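Local coordinates for putative L-alanine-DL-glutamate epimerase (Burkholderia xenovorans, PDB 3GO2), which probably acts as a magnesium-dependent racemase or epimerase of the mandelate racemase/muconate lactonizing enzyme family, at residues Lys114-Tyr122 / Tyr362-Pro370; Asp292-Met302 / Tyr321-Phe332. All coordinates share one frame; numbering follows the deposited sequence.

Contact 1: residues Lys114-Tyr122 / Tyr362-Pro370; sequences KLRDRVPVY and YQNGELIIP
V119 and L367 form the hydrogen-bonded pair at the middle of an antiparallel strand pairing, with V119 N to L367 O at 2.9 Å and L367 N to V119 O at 2.8 Å. R118 with I368 and P120 with E366 flank it as non-hydrogen-bonded pairs. I369 N extends the register to D117 O (3.1 Å), while V121 N reaches G365 O only weakly; a water donates to both G365 O and V121 O there. G365 belongs to the type I' turn Q363-E366, where the chain reverses into a hairpin.

Apolar contacts gather on the V119 and L367 side. V119 CG2 meets I369 CD1 at 3.3 Å, a tight carbon pair, and the V121 and L367 side chains cross at about a right angle, V121 CG1 touching L367 CB (4.0 Å).

The face carrying R118, P120, E366 and I368 is mixed. With CG anti to its carbonyl carbon (chi1 -59°) and its chain extended to NE, R118 runs alongside I368, whose CD1 lies over one guanidinium face. The amide of Q363 stands at that group's edge, the two planes 75° apart. One water accepts from R118 NH1 (2.9 Å) and donates to Q363 O and E366 OE1.

The late hairpin thus extends the sheet of strand 118-123, which strand 342-344 borders in parallel on its other side; helix 323-335 packs under V119, L367 and I369 through A330 and A333.

Contact 2: residues Asp292-Met302 / Tyr321-Phe332; sequences DTIWNGVWQSM and YGHLCTMINANF
I294 points from helix 293-296 into the groove between Y321 and helix 323-332. Its CB lies 4.1 Å from Y321 CE2, and CG1 approaches both that ring carbon and C325 SG. A chi1 of -57° sets CG1 anti to the carbonyl carbon, and chi2 (-47°) then turns CD1 to I328 CG2 at 3.7 Å and to C325 SG; the CG2 branch also faces this sulfur. Beyond it, V298 CG2 presses on I328 CG2 at 3.4 Å, closer than usual for carbons.

Two polar bonds tie the segments together. Y321 OH donates to the syn lone pair of D292 OD1 (2.8 Å), which is also hydrogen-bonded to H318. D292 OD2 meanwhile caps helix 293-296 by accepting from W295 N, so one carboxylate joins the helix start to Y321. T293 OG1 donates to N329 OD1 (2.8 Å) from above the carbonyl plane, and a water accepts from T293 N and lies 2.6 Å from N329 OD1.

F332 is a knob among T293, V298, S301 and M302. T293 CG2 sits 3.7 Å from the centroid of the F332 ring, 7° off the normal, a CH-pi contact, while M302 SD makes an oblique Met-aromatic contact.

Both segments follow strands of the enolase-type barrel, and W295 comes close to a bound magnesium. Helix 82-103 touches W295, V298 and I328, and strand 32-37 Y321 and L324, so the N-terminal family domain meets the barrel here.

Overall arrangement
Helix 323-335 connects the two sites: A330, within contact 2's second segment, receives L367 CD2 and I369 CD1 of contact 1 by packing, and Y362 OH, hydrogen-bonded to T344 OG1, also packs on T326 CG2. Their centres are 15 Å apart, and both segments of contact 2 fall in the long span of chain between those of contact 1. Contact 1 is partly buried, 16 Å from the chain centre; backbone bonds set its register, and water enters among charged and amide groups. Contact 2 is buried, 8 Å from the centre, and relies on side chains: aliphatic and aromatic packing punctuated by two bonds that pair hydroxyls with a carboxylate and an amide oxygen.

Contact 1: residues Lys114-Tyr122 / Tyr362-Pro370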
loop_
_atom_site.group_PDB
_atom_site.type_symbol
_atom_site.label_atom_id
_atom_site.label_comp_id
_atom_site.label_asym_id
_atom_site.label_seq_id
_atom_site.Cartn_x
_atom_site.Cartn_y
_atom_site.Cartn_z
ATOM N N LYS A 114 -5.646 26.268 31.066
ATOM C CA LYS A 114 -4.599 25.341 31.492
ATOM C C LYS A 114 -5.230 24.010 31.934
ATOM O O LYS A 114 -6.421 23.943 32.307
ATOM C CB LYS A 114 -3.735 25.941 32.603
ATOM C CG LYS A 114 -4.439 26.227 33.914
ATOM C CD LYS A 114 -3.406 26.700 34.965
ATOM C CE LYS A 114 -4.100 27.272 36.189
ATOM N NZ LYS A 114 -4.897 26.218 36.860
ATOM N N LEU A 115 -4.469 22.932 31.853
ATOM C CA LEU A 115 -4.918 21.687 32.445
ATOM C C LEU A 115 -3.842 21.101 33.363
ATOM O O LEU A 115 -4.011 20.022 33.895
ATOM C CB LEU A 115 -5.473 20.701 31.387
ATOM C CG LEU A 115 -4.633 20.412 30.155
ATOM C CD1 LEU A 115 -3.303 19.744 30.547
ATOM C CD2 LEU A 115 -5.402 19.498 29.197
ATOM N N ARG A 116 -2.755 21.843 33.559
ATOM C CA ARG A 116 -1.780 21.577 34.636
ATOM C C ARG A 116 -1.131 22.902 35.044
ATOM O O ARG A 116 -1.113 23.850 34.234
ATOM C CB ARG A 116 -0.728 20.545 34.189
ATOM C CG ARG A 116 0.062 20.978 32.942
ATOM C CD ARG A 116 1.074 19.918 32.464
ATOM N NE ARG A 116 0.417 18.727 31.935
ATOM C CZ ARG A 116 -0.009 18.595 30.685
ATOM N NH1 ARG A 116 0.095 19.608 29.822
ATOM N NH2 ARG A 116 -0.575 17.448 30.301
ATOM N N ASP A 117 -0.593 22.924 36.280
ATOM C CA ASP A 117 -0.007 24.104 36.932
ATOM C C ASP A 117 1.497 24.143 36.848
ATOM O O ASP A 117 2.109 25.175 37.085
ATOM C CB ASP A 117 -0.344 24.096 38.463
ATOM C CG ASP A 117 -1.801 24.321 38.740
ATOM O OD1 ASP A 117 -2.571 24.663 37.807
ATOM O OD2 ASP A 117 -2.181 24.184 39.915
ATOM N N ARG A 118 2.090 22.986 36.603
ATOM C CA ARG A 118 3.533 22.817 36.587
ATOM C C ARG A 118 3.873 21.863 35.460
ATOM O O ARG A 118 3.066 20.982 35.130
ATOM C CB ARG A 118 4.004 22.244 37.918
ATOM C CG ARG A 118 3.638 23.144 39.096
ATOM C CD ARG A 118 4.445 22.827 40.305
ATOM N NE ARG A 118 4.117 23.767 41.373
ATOM C CZ ARG A 118 4.785 23.857 42.516
ATOM N NH1 ARG A 118 5.832 23.075 42.732
ATOM N NH2 ARG A 118 4.418 24.755 43.435
ATOM N N VAL A 119 5.066 22.006 34.899
ATOM C CA VAL A 119 5.470 21.243 33.719
ATOM C C VAL A 119 6.806 20.559 33.969
ATOM O O VAL A 119 7.794 21.229 34.243
ATOM C CB VAL A 119 5.616 22.211 32.493
ATOM C CG1 VAL A 119 6.115 21.459 31.278
ATOM C CG2 VAL A 119 4.281 22.917 32.187
ATOM N N PRO A 120 6.861 19.223 33.874
ATOM C CA PRO A 120 8.182 18.609 34.022
ATOM C C PRO A 120 9.078 19.020 32.868
ATOM O O PRO A 120 8.629 19.109 31.713
ATOM C CB PRO A 120 7.900 17.104 33.978
ATOM C CG PRO A 120 6.451 16.995 34.299
ATOM C CD PRO A 120 5.807 18.209 33.704
ATOM N N VAL A 121 10.330 19.301 33.207
ATOM C CA VAL A 121 11.320 19.674 32.225
ATOM C C VAL A 121 12.476 18.697 32.165
ATOM O O VAL A 121 12.635 17.814 33.015
ATOM C CB VAL A 121 11.863 21.120 32.429
ATOM C CG1 VAL A 121 10.734 22.119 32.321
ATOM C CG2 VAL A 121 12.618 21.266 33.752
ATOM N N TYR A 122 13.260 18.842 31.109
ATOM C CA TYR A 122 14.609 18.291 31.071
ATOM C C TYR A 122 15.595 19.433 30.882
ATOM O O TYR A 122 15.290 20.427 30.215
ATOM C CB TYR A 122 14.764 17.208 29.995
ATOM C CG TYR A 122 14.695 17.604 28.520
ATOM C CD1 TYR A 122 15.834 18.012 27.828
ATOM C CD2 TYR A 122 13.497 17.537 27.820
ATOM C CE1 TYR A 122 15.787 18.349 26.488
ATOM C CE2 TYR A 122 13.448 17.851 26.465
ATOM C CZ TYR A 122 14.586 18.242 25.806
ATOM O OH TYR A 122 14.517 18.571 24.461
ATOM N N TYR A 362 11.647 27.285 38.697
ATOM C CA TYR A 362 11.627 25.822 38.745
ATOM C C TYR A 362 11.576 25.364 40.201
ATOM O O TYR A 362 12.164 26.007 41.072
ATOM C CB TYR A 362 12.861 25.231 38.074
ATOM C CG TYR A 362 13.010 25.707 36.649
ATOM C CD1 TYR A 362 12.314 25.078 35.615
ATOM C CD2 TYR A 362 13.836 26.758 36.335
ATOM C CE1 TYR A 362 12.425 25.525 34.307
ATOM C CE2 TYR A 362 13.960 27.220 35.021
ATOM C CZ TYR A 362 13.256 26.579 34.003
ATOM O OH TYR A 362 13.357 27.046 32.709
ATOM N N GLN A 363 10.864 24.288 40.428
ATOM C CA GLN A 363 10.801 23.640 41.738
ATOM C C GLN A 363 10.693 22.142 41.541
ATOM O O GLN A 363 9.833 21.676 40.799
ATOM C CB GLN A 363 9.594 24.173 42.511
ATOM C CG GLN A 363 9.412 23.594 43.924
ATOM C CD GLN A 363 8.114 24.085 44.581
ATOM O OE1 GLN A 363 7.648 25.206 44.321
ATOM N NE2 GLN A 363 7.509 23.233 45.406
ATOM N N ASN A 364 11.608 21.387 42.170
ATOM C CA ASN A 364 11.600 19.924 42.121
ATOM C C ASN A 364 11.520 19.401 40.691
ATOM O O ASN A 364 10.734 18.505 40.393
ATOM C CB ASN A 364 10.428 19.366 42.931
ATOM C CG ASN A 364 10.503 17.840 43.137
ATOM O OD1 ASN A 364 11.577 17.242 43.080
ATOM N ND2 ASN A 364 9.350 17.211 43.384
ATOM N N GLY A 365 12.297 20.012 39.810
ATOM C CA GLY A 365 12.407 19.569 38.445
ATOM C C GLY A 365 11.268 19.965 37.539
ATOM O O GLY A 365 11.151 19.408 36.442
ATOM N N GLU A 366 10.419 20.894 37.981
ATOM C CA GLU A 366 9.259 21.295 37.169
ATOM C C GLU A 366 9.244 22.797 37.008
ATOM O O GLU A 366 9.697 23.520 37.882
ATOM C CB GLU A 366 7.948 20.880 37.810
ATOM C CG GLU A 366 7.811 19.378 38.048
ATOM C CD GLU A 366 6.428 19.009 38.517
ATOM O OE1 GLU A 366 5.939 19.635 39.467
ATOM O OE2 GLU A 366 5.827 18.096 37.925
ATOM N N LEU A 367 8.743 23.258 35.863
ATOM C CA LEU A 367 8.549 24.675 35.634
ATOM C C LEU A 367 7.189 25.095 36.161
ATOM O O LEU A 367 6.175 24.447 35.879
ATOM C CB LEU A 367 8.630 24.992 34.133
ATOM C CG LEU A 367 8.301 26.403 33.628
ATOM C CD1 LEU A 367 9.269 27.473 34.162
ATOM C CD2 LEU A 367 8.306 26.408 32.072
ATOM N N ILE A 368 7.154 26.193 36.918
ATOM C CA ILE A 368 5.905 26.739 37.432
ATOM C C ILE A 368 5.315 27.603 36.333
ATOM O O ILE A 368 6.010 28.435 35.763
ATOM C CB ILE A 368 6.166 27.624 38.672
ATOM C CG1 ILE A 368 6.815 26.815 39.778
ATOM C CG2 ILE A 368 4.883 28.335 39.115
ATOM C CD1 ILE A 368 6.024 25.708 40.233
ATOM N N ILE A 369 4.051 27.391 36.006
ATOM C CA ILE A 369 3.387 28.178 34.953
ATOM C C ILE A 369 2.871 29.463 35.573
ATOM O O ILE A 369 2.080 29.410 36.517
ATOM C CB ILE A 369 2.212 27.393 34.352
ATOM C CG1 ILE A 369 2.705 26.052 33.818
ATOM C CG2 ILE A 369 1.483 28.227 33.237
ATOM C CD1 ILE A 369 3.904 26.136 32.946
ATOM N N PRO A 370 3.334 30.612 35.075
ATOM C CA PRO A 370 2.924 31.899 35.643
ATOM C C PRO A 370 1.470 32.214 35.319
ATOM O O PRO A 370 0.880 31.564 34.441
ATOM C CB PRO A 370 3.873 32.899 34.963
ATOM C CG PRO A 370 4.254 32.237 33.659
ATOM C CD PRO A 370 4.275 30.760 33.948
HETATM O O HOH W 1 7.091 20.825 41.357
HETATM O O HOH W 2 13.366 17.967 35.552
#

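Contact 2: residues Asp292-Met302 / Tyr321-Phe332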
loop_
_atom_site.group_PDB
_atom_site.type_symbol
_atom_site.label_atom_id
_atom_site.label_comp_id
_atom_site.label_asym_id
_atom_site.label_seq_id
_atom_site.Cartn_x
_atom_site.Cartn_y
_atom_site.Cartn_z
ATOM N N ASP A 292 8.284 23.044 17.451
ATOM C CA ASP A 292 8.903 24.355 17.721
ATOM C C ASP A 292 7.808 25.416 17.580
ATOM O O ASP A 292 7.412 25.785 16.478
ATOM C CB ASP A 292 10.104 24.619 16.830
ATOM C CG ASP A 292 10.919 25.805 17.314
ATOM O OD1 ASP A 292 12.170 25.733 17.376
ATOM O OD2 ASP A 292 10.270 26.784 17.721
ATOM N N THR A 293 7.283 25.844 18.725
ATOM C CA THR A 293 6.202 26.805 18.772
ATOM C C THR A 293 6.710 28.220 18.546
ATOM O O THR A 293 5.939 29.110 18.194
ATOM C CB THR A 293 5.390 26.753 20.093
ATOM O OG1 THR A 293 6.058 27.493 21.116
ATOM C CG2 THR A 293 5.118 25.314 20.541
ATOM N N ILE A 294 7.999 28.438 18.782
ATOM C CA ILE A 294 8.640 29.718 18.500
ATOM C C ILE A 294 8.672 29.950 16.970
ATOM O O ILE A 294 8.364 31.038 16.469
ATOM C CB ILE A 294 10.075 29.722 19.090
ATOM C CG1 ILE A 294 10.065 29.449 20.595
ATOM C CG2 ILE A 294 10.798 31.020 18.747
ATOM C CD1 ILE A 294 9.046 30.267 21.405
ATOM N N TRP A 295 9.029 28.907 16.237
ATOM C CA TRP A 295 8.993 28.906 14.789
ATOM C C TRP A 295 7.553 28.924 14.217
ATOM O O TRP A 295 7.244 29.679 13.293
ATOM C CB TRP A 295 9.684 27.634 14.298
ATOM C CG TRP A 295 11.169 27.704 14.287
ATOM C CD1 TRP A 295 11.967 28.542 15.011
ATOM C CD2 TRP A 295 12.043 26.915 13.479
ATOM N NE1 TRP A 295 13.292 28.324 14.696
ATOM C CE2 TRP A 295 13.358 27.327 13.755
ATOM C CE3 TRP A 295 11.832 25.891 12.545
ATOM C CZ2 TRP A 295 14.468 26.761 13.115
ATOM C CZ3 TRP A 295 12.934 25.349 11.902
ATOM C CH2 TRP A 295 14.226 25.775 12.202
ATOM N N ASN A 296 6.696 28.033 14.724
ATOM C CA ASN A 296 5.354 27.836 14.124
ATOM C C ASN A 296 4.322 28.890 14.493
ATOM O O ASN A 296 3.365 29.131 13.752
ATOM C CB ASN A 296 4.814 26.448 14.489
ATOM C CG ASN A 296 5.284 25.377 13.540
ATOM O OD1 ASN A 296 4.664 25.158 12.496
ATOM N ND2 ASN A 296 6.334 24.666 13.922
ATOM N N GLY A 297 4.520 29.521 15.652
ATOM C CA GLY A 297 3.451 30.223 16.341
ATOM C C GLY A 297 2.726 29.241 17.231
ATOM O O GLY A 297 2.480 28.079 16.866
ATOM N N VAL A 298 2.360 29.686 18.423
ATOM C CA VAL A 298 1.672 28.814 19.341
ATOM C C VAL A 298 0.277 28.393 18.870
ATOM O O VAL A 298 -0.143 27.269 19.167
ATOM C CB VAL A 298 1.633 29.477 20.780
ATOM C CG1 VAL A 298 0.632 28.784 21.695
ATOM C CG2 VAL A 298 3.046 29.475 21.374
ATOM N N TRP A 299 -0.445 29.252 18.146
ATOM C CA TRP A 299 -1.794 28.885 17.711
ATOM C C TRP A 299 -1.694 27.766 16.700
ATOM O O TRP A 299 -2.422 26.781 16.774
ATOM C CB TRP A 299 -2.533 30.088 17.130
ATOM C CG TRP A 299 -3.994 29.870 16.982
ATOM C CD1 TRP A 299 -4.679 29.641 15.833
ATOM C CD2 TRP A 299 -4.959 29.850 18.040
ATOM N NE1 TRP A 299 -6.029 29.510 16.111
ATOM C CE2 TRP A 299 -6.212 29.632 17.460
ATOM C CE3 TRP A 299 -4.879 30.045 19.419
ATOM C CZ2 TRP A 299 -7.388 29.574 18.228
ATOM C CZ3 TRP A 299 -6.034 29.996 20.153
ATOM C CH2 TRP A 299 -7.258 29.764 19.562
ATOM N N GLN A 300 -0.760 27.894 15.764
ATOM C CA GLN A 300 -0.530 26.833 14.803
ATOM C C GLN A 300 -0.041 25.559 15.509
ATOM O O GLN A 300 -0.417 24.456 15.111
ATOM C CB GLN A 300 0.484 27.277 13.737
ATOM C CG GLN A 300 0.129 28.555 12.975
ATOM C CD GLN A 300 -1.316 28.618 12.530
ATOM O OE1 GLN A 300 -1.816 27.678 11.910
ATOM N NE2 GLN A 300 -2.015 29.692 12.901
ATOM N N SER A 301 0.751 25.718 16.567
ATOM C CA SER A 301 1.281 24.583 17.309
ATOM C C SER A 301 0.182 23.819 18.027
ATOM O O SER A 301 0.308 22.608 18.201
ATOM C CB SER A 301 2.357 25.034 18.302
ATOM O OG SER A 301 3.395 25.656 17.586
ATOM N N MET A 302 -0.888 24.504 18.457
ATOM C CA MET A 302 -2.030 23.799 19.049
ATOM C C MET A 302 -2.683 22.842 18.024
ATOM O O MET A 302 -3.089 21.710 18.357
ATOM C CB MET A 302 -3.072 24.792 19.620
ATOM C CG MET A 302 -2.571 25.656 20.770
ATOM S SD MET A 302 -1.802 24.842 22.207
ATOM C CE MET A 302 -3.298 24.002 22.817
ATOM N N TYR A 321 16.251 29.010 23.919
ATOM C CA TYR A 321 16.518 30.401 23.631
ATOM C C TYR A 321 16.450 31.176 24.958
ATOM O O TYR A 321 16.861 30.666 26.010
ATOM C CB TYR A 321 15.460 30.898 22.647
ATOM C CG TYR A 321 15.133 29.972 21.470
ATOM C CD1 TYR A 321 15.914 29.997 20.318
ATOM C CD2 TYR A 321 14.003 29.118 21.503
ATOM C CE1 TYR A 321 15.603 29.172 19.185
ATOM C CE2 TYR A 321 13.676 28.265 20.396
ATOM C CZ TYR A 321 14.486 28.316 19.237
ATOM O OH TYR A 321 14.199 27.532 18.119
ATOM N N GLY A 322 15.909 32.391 24.929
ATOM C CA GLY A 322 15.840 33.223 26.125
ATOM C C GLY A 322 14.614 32.972 26.983
ATOM O O GLY A 322 13.776 32.107 26.685
ATOM N N HIS A 323 14.488 33.749 28.058
ATOM C CA HIS A 323 13.366 33.548 28.990
ATOM C C HIS A 323 12.017 33.731 28.341
ATOM O O HIS A 323 11.068 33.074 28.728
ATOM C CB HIS A 323 13.428 34.501 30.194
ATOM C CG HIS A 323 14.474 34.155 31.201
ATOM N ND1 HIS A 323 15.037 32.900 31.311
ATOM C CD2 HIS A 323 15.053 34.915 32.166
ATOM C CE1 HIS A 323 15.902 32.897 32.307
ATOM N NE2 HIS A 323 15.933 34.109 32.841
ATOM N N LEU A 324 11.880 34.657 27.397
ATOM C CA LEU A 324 10.567 34.844 26.773
ATOM C C LEU A 324 10.138 33.586 25.999
ATOM O O LEU A 324 8.973 33.180 26.073
ATOM C CB LEU A 324 10.518 36.095 25.910
ATOM C CG LEU A 324 9.217 36.357 25.156
ATOM C CD1 LEU A 324 8.003 36.296 26.082
ATOM C CD2 LEU A 324 9.265 37.709 24.447
ATOM N N CYS A 325 11.060 32.957 25.289
ATOM C CA CYS A 325 10.739 31.679 24.633
ATOM C C CYS A 325 10.292 30.637 25.643
ATOM O O CYS A 325 9.373 29.863 25.366
ATOM C CB CYS A 325 11.905 31.148 23.826
ATOM S SG CYS A 325 12.204 32.105 22.317
ATOM N N THR A 326 10.932 30.602 26.810
ATOM C CA THR A 326 10.525 29.642 27.835
ATOM C C THR A 326 9.104 29.908 28.284
ATOM O O THR A 326 8.302 28.959 28.449
ATOM C CB THR A 326 11.486 29.668 29.052
ATOM O OG1 THR A 326 12.784 29.248 28.631
ATOM C CG2 THR A 326 11.001 28.723 30.156
ATOM N N MET A 327 8.761 31.187 28.464
ATOM C CA MET A 327 7.406 31.530 28.916
ATOM C C MET A 327 6.377 31.276 27.793
ATOM O O MET A 327 5.274 30.831 28.058
ATOM C CB MET A 327 7.358 32.953 29.455
ATOM C CG MET A 327 8.227 33.167 30.660
ATOM S SD MET A 327 7.895 32.053 32.082
ATOM C CE MET A 327 8.165 33.244 33.460
ATOM N N ILE A 328 6.759 31.491 26.544
ATOM C CA ILE A 328 5.864 31.163 25.425
ATOM C C ILE A 328 5.517 29.676 25.469
ATOM O O ILE A 328 4.338 29.270 25.446
ATOM C CB ILE A 328 6.521 31.560 24.080
ATOM C CG1 ILE A 328 6.560 33.075 23.970
ATOM C CG2 ILE A 328 5.748 31.022 22.853
ATOM C CD1 ILE A 328 7.421 33.588 22.810
ATOM N N ASN A 329 6.569 28.874 25.558
ATOM C CA ASN A 329 6.441 27.423 25.603
ATOM C C ASN A 329 5.724 26.935 26.855
ATOM O O ASN A 329 4.984 25.942 26.806
ATOM C CB ASN A 329 7.814 26.789 25.448
ATOM C CG ASN A 329 8.286 26.779 24.015
ATOM O OD1 ASN A 329 7.565 26.312 23.124
ATOM N ND2 ASN A 329 9.474 27.318 23.767
ATOM N N ALA A 330 5.916 27.621 27.987
ATOM C CA ALA A 330 5.190 27.258 29.212
ATOM C C ALA A 330 3.683 27.353 29.023
ATOM O O ALA A 330 2.925 26.525 29.544
ATOM C CB ALA A 330 5.613 28.131 30.376
ATOM N N ASN A 331 3.227 28.364 28.289
ATOM C CA ASN A 331 1.810 28.515 28.068
ATOM C C ASN A 331 1.229 27.436 27.139
ATOM O O ASN A 331 0.136 26.933 27.370
ATOM C CB ASN A 331 1.477 29.928 27.567
ATOM C CG ASN A 331 1.501 30.949 28.689
ATOM O OD1 ASN A 331 0.470 31.204 29.314
ATOM N ND2 ASN A 331 2.670 31.531 28.968
ATOM N N PHE A 332 1.974 27.099 26.084
ATOM C CA PHE A 332 1.644 25.962 25.229
ATOM C C PHE A 332 1.581 24.677 26.049
ATOM O O PHE A 332 0.610 23.905 25.960
ATOM C CB PHE A 332 2.716 25.849 24.157
ATOM C CG PHE A 332 2.641 24.605 23.325
ATOM C CD1 PHE A 332 1.748 24.495 22.266
ATOM C CD2 PHE A 332 3.506 23.555 23.565
ATOM C CE1 PHE A 332 1.724 23.315 21.472
ATOM C CE2 PHE A 332 3.475 22.404 22.786
ATOM C CZ PHE A 332 2.600 22.301 21.734
HETATM O O HOH W 3 8.839 25.657 20.954
#